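Local coordinates for protein 4-carboxymuconolactone decarboxylase (Sinorhizobium meliloti, PDB 4G9Q) that belongs to the carboxymuconolactone decarboxylase family, forms an all-alpha trimer and probably has a peroxiredoxin-type activity, at residues Arg73-Ile85 with Asn103-Leu117. Residues are numbered along the deposited sequence; the frame is centred on the assembly and turned at random.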
loop_
_atom_site.group_PDB
_atom_site.type_symbol
_atom_site.label_atom_id
_atom_site.label_comp_id
_atom_site.label_asym_id
_atom_site.label_seq_id
_atom_site.Cartn_x
_atom_site.Cartn_y
_atom_site.Cartn_z
ATOM N N ARG A 73 7.784 12.038 -23.272
ATOM C CA ARG A 73 6.935 10.847 -23.154
ATOM C C ARG A 73 7.717 9.615 -22.704
ATOM O O ARG A 73 7.191 8.779 -21.974
ATOM C CB ARG A 73 6.217 10.550 -24.469
ATOM C CG ARG A 73 5.029 11.449 -24.765
ATOM C CD ARG A 73 4.362 11.061 -26.091
ATOM N NE ARG A 73 5.252 11.265 -27.238
ATOM C CZ ARG A 73 5.705 10.302 -28.043
ATOM N NH1 ARG A 73 5.350 9.037 -27.858
ATOM N NH2 ARG A 73 6.512 10.608 -29.050
ATOM N N ARG A 74 8.965 9.509 -23.157
ATOM C CA ARG A 74 9.850 8.416 -22.759
ATOM C C ARG A 74 10.041 8.402 -21.240
ATOM O O ARG A 74 9.871 7.360 -20.595
ATOM C CB ARG A 74 11.193 8.523 -23.494
ATOM C CG ARG A 74 12.200 7.399 -23.202
ATOM C CD ARG A 74 13.056 7.725 -21.992
ATOM N NE ARG A 74 14.234 6.862 -21.875
ATOM C CZ ARG A 74 15.200 7.045 -20.982
ATOM N NH1 ARG A 74 15.133 8.055 -20.121
ATOM N NH2 ARG A 74 16.239 6.221 -20.950
ATOM N N ASP A 75 10.384 9.559 -20.674
ATOM C CA ASP A 75 10.603 9.663 -19.232
ATOM C C ASP A 75 9.305 9.454 -18.464
ATOM O O ASP A 75 9.308 8.813 -17.417
ATOM C CB ASP A 75 11.215 11.012 -18.853
ATOM C CG ASP A 75 12.677 11.131 -19.245
ATOM O OD1 ASP A 75 13.368 10.098 -19.351
ATOM O OD2 ASP A 75 13.141 12.273 -19.445
ATOM N N ARG A 76 8.204 9.992 -18.984
ATOM C CA ARG A 76 6.892 9.773 -18.361
ATOM C C ARG A 76 6.523 8.289 -18.326
ATOM O O ARG A 76 5.937 7.810 -17.352
ATOM C CB ARG A 76 5.796 10.592 -19.050
ATOM C CG ARG A 76 5.843 12.057 -18.685
ATOM C CD ARG A 76 4.750 12.871 -19.373
ATOM N NE ARG A 76 5.087 14.287 -19.253
ATOM C CZ ARG A 76 4.762 15.054 -18.217
ATOM N NH1 ARG A 76 4.049 14.561 -17.205
ATOM N NH2 ARG A 76 5.143 16.323 -18.198
ATOM N N SER A 77 6.877 7.561 -19.382
ATOM C CA SER A 77 6.646 6.117 -19.410
ATOM C C SER A 77 7.432 5.388 -18.313
ATOM O O SER A 77 6.884 4.515 -17.640
ATOM C CB SER A 77 6.959 5.536 -20.790
ATOM O OG SER A 77 5.933 5.846 -21.722
ATOM N N LEU A 78 8.700 5.756 -18.123
ATOM C CA LEU A 78 9.508 5.178 -17.045
ATOM C C LEU A 78 8.916 5.472 -15.668
ATOM O O LEU A 78 8.843 4.587 -14.816
ATOM C CB LEU A 78 10.956 5.673 -17.110
ATOM C CG LEU A 78 11.867 4.981 -18.127
ATOM C CD1 LEU A 78 13.169 5.760 -18.239
ATOM C CD2 LEU A 78 12.129 3.523 -17.745
ATOM N N VAL A 79 8.494 6.719 -15.464
ATOM C CA VAL A 79 7.866 7.142 -14.209
ATOM C C VAL A 79 6.574 6.362 -13.946
ATOM O O VAL A 79 6.312 5.926 -12.817
ATOM C CB VAL A 79 7.585 8.662 -14.223
ATOM C CG1 VAL A 79 6.685 9.078 -13.064
ATOM C CG2 VAL A 79 8.904 9.439 -14.175
ATOM N N THR A 80 5.780 6.186 -14.997
ATOM C CA THR A 80 4.494 5.497 -14.890
ATOM C C THR A 80 4.690 4.011 -14.581
ATOM O O THR A 80 4.029 3.468 -13.689
ATOM C CB THR A 80 3.652 5.679 -16.162
ATOM O OG1 THR A 80 3.537 7.080 -16.445
ATOM C CG2 THR A 80 2.246 5.090 -15.976
ATOM N N ILE A 81 5.605 3.362 -15.304
ATOM C CA ILE A 81 5.908 1.953 -15.033
ATOM C C ILE A 81 6.362 1.768 -13.581
ATOM O O ILE A 81 5.876 0.871 -12.879
ATOM C CB ILE A 81 6.940 1.381 -16.034
ATOM C CG1 ILE A 81 6.273 1.182 -17.402
ATOM C CG2 ILE A 81 7.527 0.062 -15.527
ATOM C CD1 ILE A 81 7.263 0.825 -18.491
ATOM N N ALA A 82 7.265 2.632 -13.127
ATOM C CA ALA A 82 7.758 2.561 -11.747
ATOM C C ALA A 82 6.614 2.698 -10.738
ATOM O O ALA A 82 6.533 1.929 -9.774
ATOM C CB ALA A 82 8.840 3.606 -11.510
ATOM N N ALA A 83 5.709 3.650 -10.980
ATOM C CA ALA A 83 4.550 3.856 -10.103
ATOM C C ALA A 83 3.639 2.624 -10.037
ATOM O O ALA A 83 3.236 2.190 -8.944
ATOM C CB ALA A 83 3.759 5.076 -10.545
ATOM N N LEU A 84 3.323 2.060 -11.205
ATOM C CA LEU A 84 2.447 0.886 -11.290
ATOM C C LEU A 84 3.059 -0.319 -10.594
ATOM O O LEU A 84 2.361 -1.054 -9.896
ATOM C CB LEU A 84 2.124 0.548 -12.747
ATOM C CG LEU A 84 1.328 1.606 -13.519
ATOM C CD1 LEU A 84 1.265 1.237 -14.983
ATOM C CD2 LEU A 84 -0.071 1.794 -12.962
ATOM N N ILE A 85 4.364 -0.516 -10.779
ATOM C CA ILE A 85 5.073 -1.600 -10.091
ATOM C C ILE A 85 5.022 -1.400 -8.576
ATOM O O ILE A 85 4.605 -2.303 -7.845
ATOM C CB ILE A 85 6.535 -1.754 -10.566
ATOM C CG1 ILE A 85 6.567 -2.160 -12.043
ATOM C CG2 ILE A 85 7.293 -2.808 -9.704
ATOM C CD1 ILE A 85 7.947 -2.092 -12.681
ATOM N N ASN A 103 6.993 4.673 -26.884
ATOM C CA ASN A 103 7.604 5.951 -26.510
ATOM C C ASN A 103 9.135 5.958 -26.500
ATOM O O ASN A 103 9.756 6.987 -26.209
ATOM C CB ASN A 103 7.068 6.425 -25.157
ATOM C CG ASN A 103 5.609 6.837 -25.222
ATOM O OD1 ASN A 103 5.066 7.082 -26.299
ATOM N ND2 ASN A 103 4.967 6.913 -24.064
ATOM N N GLY A 104 9.734 4.814 -26.808
ATOM C CA GLY A 104 11.179 4.732 -26.983
ATOM C C GLY A 104 11.965 4.233 -25.788
ATOM O O GLY A 104 13.196 4.295 -25.791
ATOM N N VAL A 105 11.266 3.752 -24.760
ATOM C CA VAL A 105 11.926 3.026 -23.674
ATOM C C VAL A 105 12.364 1.680 -24.249
ATOM O O VAL A 105 11.575 0.995 -24.904
ATOM C CB VAL A 105 11.004 2.808 -22.441
ATOM C CG1 VAL A 105 11.752 2.078 -21.328
ATOM C CG2 VAL A 105 10.473 4.143 -21.909
ATOM N N LYS A 106 13.628 1.323 -24.032
ATOM C CA LYS A 106 14.165 0.061 -24.535
ATOM C C LYS A 106 13.643 -1.115 -23.714
ATOM O O LYS A 106 13.427 -0.973 -22.507
ATOM C CB LYS A 106 15.693 0.069 -24.475
ATOM C CG LYS A 106 16.363 1.123 -25.343
ATOM C CD LYS A 106 17.867 1.080 -25.120
ATOM C CE LYS A 106 18.589 2.175 -25.882
ATOM N NZ LYS A 106 20.057 2.055 -25.649
ATOM N N PRO A 107 13.452 -2.287 -24.355
ATOM C CA PRO A 107 13.106 -3.485 -23.587
ATOM C C PRO A 107 14.058 -3.713 -22.407
ATOM O O PRO A 107 13.613 -4.086 -21.316
ATOM C CB PRO A 107 13.263 -4.606 -24.614
ATOM C CG PRO A 107 12.923 -3.955 -25.915
ATOM C CD PRO A 107 13.431 -2.543 -25.811
ATOM N N SER A 108 15.348 -3.462 -22.624
ATOM C CA SER A 108 16.363 -3.671 -21.586
ATOM C C SER A 108 16.162 -2.729 -20.397
ATOM O O SER A 108 16.472 -3.085 -19.258
ATOM C CB SER A 108 17.773 -3.519 -22.166
ATOM O OG SER A 108 17.980 -2.221 -22.691
ATOM N N GLU A 109 15.637 -1.535 -20.668
ATOM C CA GLU A 109 15.362 -0.548 -19.616
ATOM C C GLU A 109 14.147 -0.949 -18.767
ATOM O O GLU A 109 14.153 -0.782 -17.544
ATOM C CB GLU A 109 15.202 0.845 -20.221
ATOM C CG GLU A 109 16.532 1.423 -20.725
ATOM C CD GLU A 109 16.364 2.699 -21.523
ATOM O OE1 GLU A 109 15.345 2.833 -22.231
ATOM O OE2 GLU A 109 17.262 3.567 -21.449
ATOM N N ILE A 110 13.122 -1.497 -19.418
ATOM C CA ILE A 110 11.959 -2.038 -18.710
ATOM C C ILE A 110 12.405 -3.230 -17.865
ATOM O O ILE A 110 12.075 -3.320 -16.682
ATOM C CB ILE A 110 10.819 -2.442 -19.689
ATOM C CG1 ILE A 110 10.323 -1.201 -20.439
ATOM C CG2 ILE A 110 9.679 -3.161 -18.945
ATOM C CD1 ILE A 110 9.194 -1.455 -21.431
ATOM N N SER A 111 13.174 -4.123 -18.485
ATOM C CA SER A 111 13.761 -5.275 -17.808
ATOM C C SER A 111 14.512 -4.852 -16.546
ATOM O O SER A 111 14.317 -5.429 -15.459
ATOM C CB SER A 111 14.701 -6.011 -18.775
ATOM O OG SER A 111 15.244 -7.168 -18.176
ATOM N N GLU A 112 15.358 -3.832 -16.684
ATOM C CA GLU A 112 16.174 -3.366 -15.561
ATOM C C GLU A 112 15.351 -2.653 -14.490
ATOM O O GLU A 112 15.672 -2.738 -13.305
ATOM C CB GLU A 112 17.328 -2.485 -16.057
ATOM C CG GLU A 112 18.373 -2.145 -14.987
ATOM C CD GLU A 112 19.139 -3.356 -14.470
ATOM O OE1 GLU A 112 19.000 -4.467 -15.040
ATOM O OE2 GLU A 112 19.889 -3.195 -13.486
ATOM N N THR A 113 14.281 -1.971 -14.900
ATOM C CA THR A 113 13.401 -1.299 -13.937
ATOM C C THR A 113 12.767 -2.317 -12.990
ATOM O O THR A 113 12.701 -2.099 -11.774
ATOM C CB THR A 113 12.322 -0.462 -14.653
ATOM O OG1 THR A 113 12.969 0.577 -15.393
ATOM C CG2 THR A 113 11.353 0.171 -13.648
ATOM N N ILE A 114 12.321 -3.430 -13.559
ATOM C CA ILE A 114 11.748 -4.531 -12.786
ATOM C C ILE A 114 12.764 -5.070 -11.766
ATOM O O ILE A 114 12.449 -5.210 -10.587
ATOM C CB ILE A 114 11.191 -5.628 -13.725
ATOM C CG1 ILE A 114 10.003 -5.048 -14.506
ATOM C CG2 ILE A 114 10.772 -6.874 -12.933
ATOM C CD1 ILE A 114 9.602 -5.826 -15.747
ATOM N N THR A 115 13.990 -5.332 -12.216
ATOM C CA THR A 115 15.030 -5.838 -11.321
ATOM C C THR A 115 15.374 -4.839 -10.221
ATOM O O THR A 115 15.530 -5.214 -9.052
ATOM C CB THR A 115 16.283 -6.235 -12.109
ATOM O OG1 THR A 115 15.930 -7.281 -13.022
ATOM C CG2 THR A 115 17.390 -6.721 -11.182
ATOM N N HIS A 116 15.490 -3.568 -10.600
ATOM C CA HIS A 116 15.786 -2.514 -9.651
ATOM C C HIS A 116 14.707 -2.424 -8.578
ATOM O O HIS A 116 15.010 -2.302 -7.390
ATOM C CB HIS A 116 15.926 -1.164 -10.364
ATOM C CG HIS A 116 16.455 -0.083 -9.479
ATOM N ND1 HIS A 116 17.779 -0.013 -9.106
ATOM C CD2 HIS A 116 15.836 0.958 -8.870
ATOM C CE1 HIS A 116 17.954 1.022 -8.304
ATOM N NE2 HIS A 116 16.791 1.630 -8.148
ATOM N N LEU A 117 13.450 -2.498 -9.003
ATOM C CA LEU A 117 12.343 -2.364 -8.065
ATOM C C LEU A 117 12.065 -3.616 -7.236
ATOM O O LEU A 117 11.346 -3.535 -6.243
ATOM C CB LEU A 117 11.084 -1.832 -8.760
ATOM C CG LEU A 117 11.259 -0.403 -9.301
ATOM C CD1 LEU A 117 9.954 0.085 -9.890
ATOM C CD2 LEU A 117 11.778 0.567 -8.233
HETATM O O HOH W 1 15.129 4.931 -23.844
#
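Arg74 meets Val105 and Glu109 where, in the all-alpha carboxymuconolactone decarboxylase fold, helix 73-86 packs against the loop 103-106 and helix 107-120; the axes of the two helical segments come within 10.6 Å and cross at -35°. The Arg74 side chain can be followed outward: CB rests 3.4 Å from Asn103 O, CG lies against Val105 CG2, and the chain bends at chi2 (-88°), which turns the guanidinium toward Glu109. There NE donates to a water that in turn donates to Gly104 O and Glu109 OE1. NH1 reaches Asp75 OD1 nearly along the C-O axis of that carboxylate and also bridges to Asp202 of helix 200-213. NH2 forms a salt bridge to Glu109 OE2 at 2.9 Å, approaching from above the carboxylate plane with a bent N-H...O angle of 131°. Leu78 CD1 covers one face, 3.5 Å above the guanidinium plane and offset toward its rim. With alanine in its place, Glu109 OE2 and Asp75 OD1 would probably lose their cationic mate and the water one of its three partners. Glu109 OE1 also accepts from Lys106 N, helping to hold the carboxylate at the first turn of helix 107-120. Gly104, with positive phi, closes the preceding helix in a Schellman motif. Farther along, the interface is apolar: Ile81 CD1 meets Ile110 CG1 and CD1, and Ile85 CD1 lies 4.0 Å from Ile114 CG1. Back beside Arg74, Asn103 ND2 donates to Ser77 OG at 2.7 Å, with the oxygen close to the amide plane.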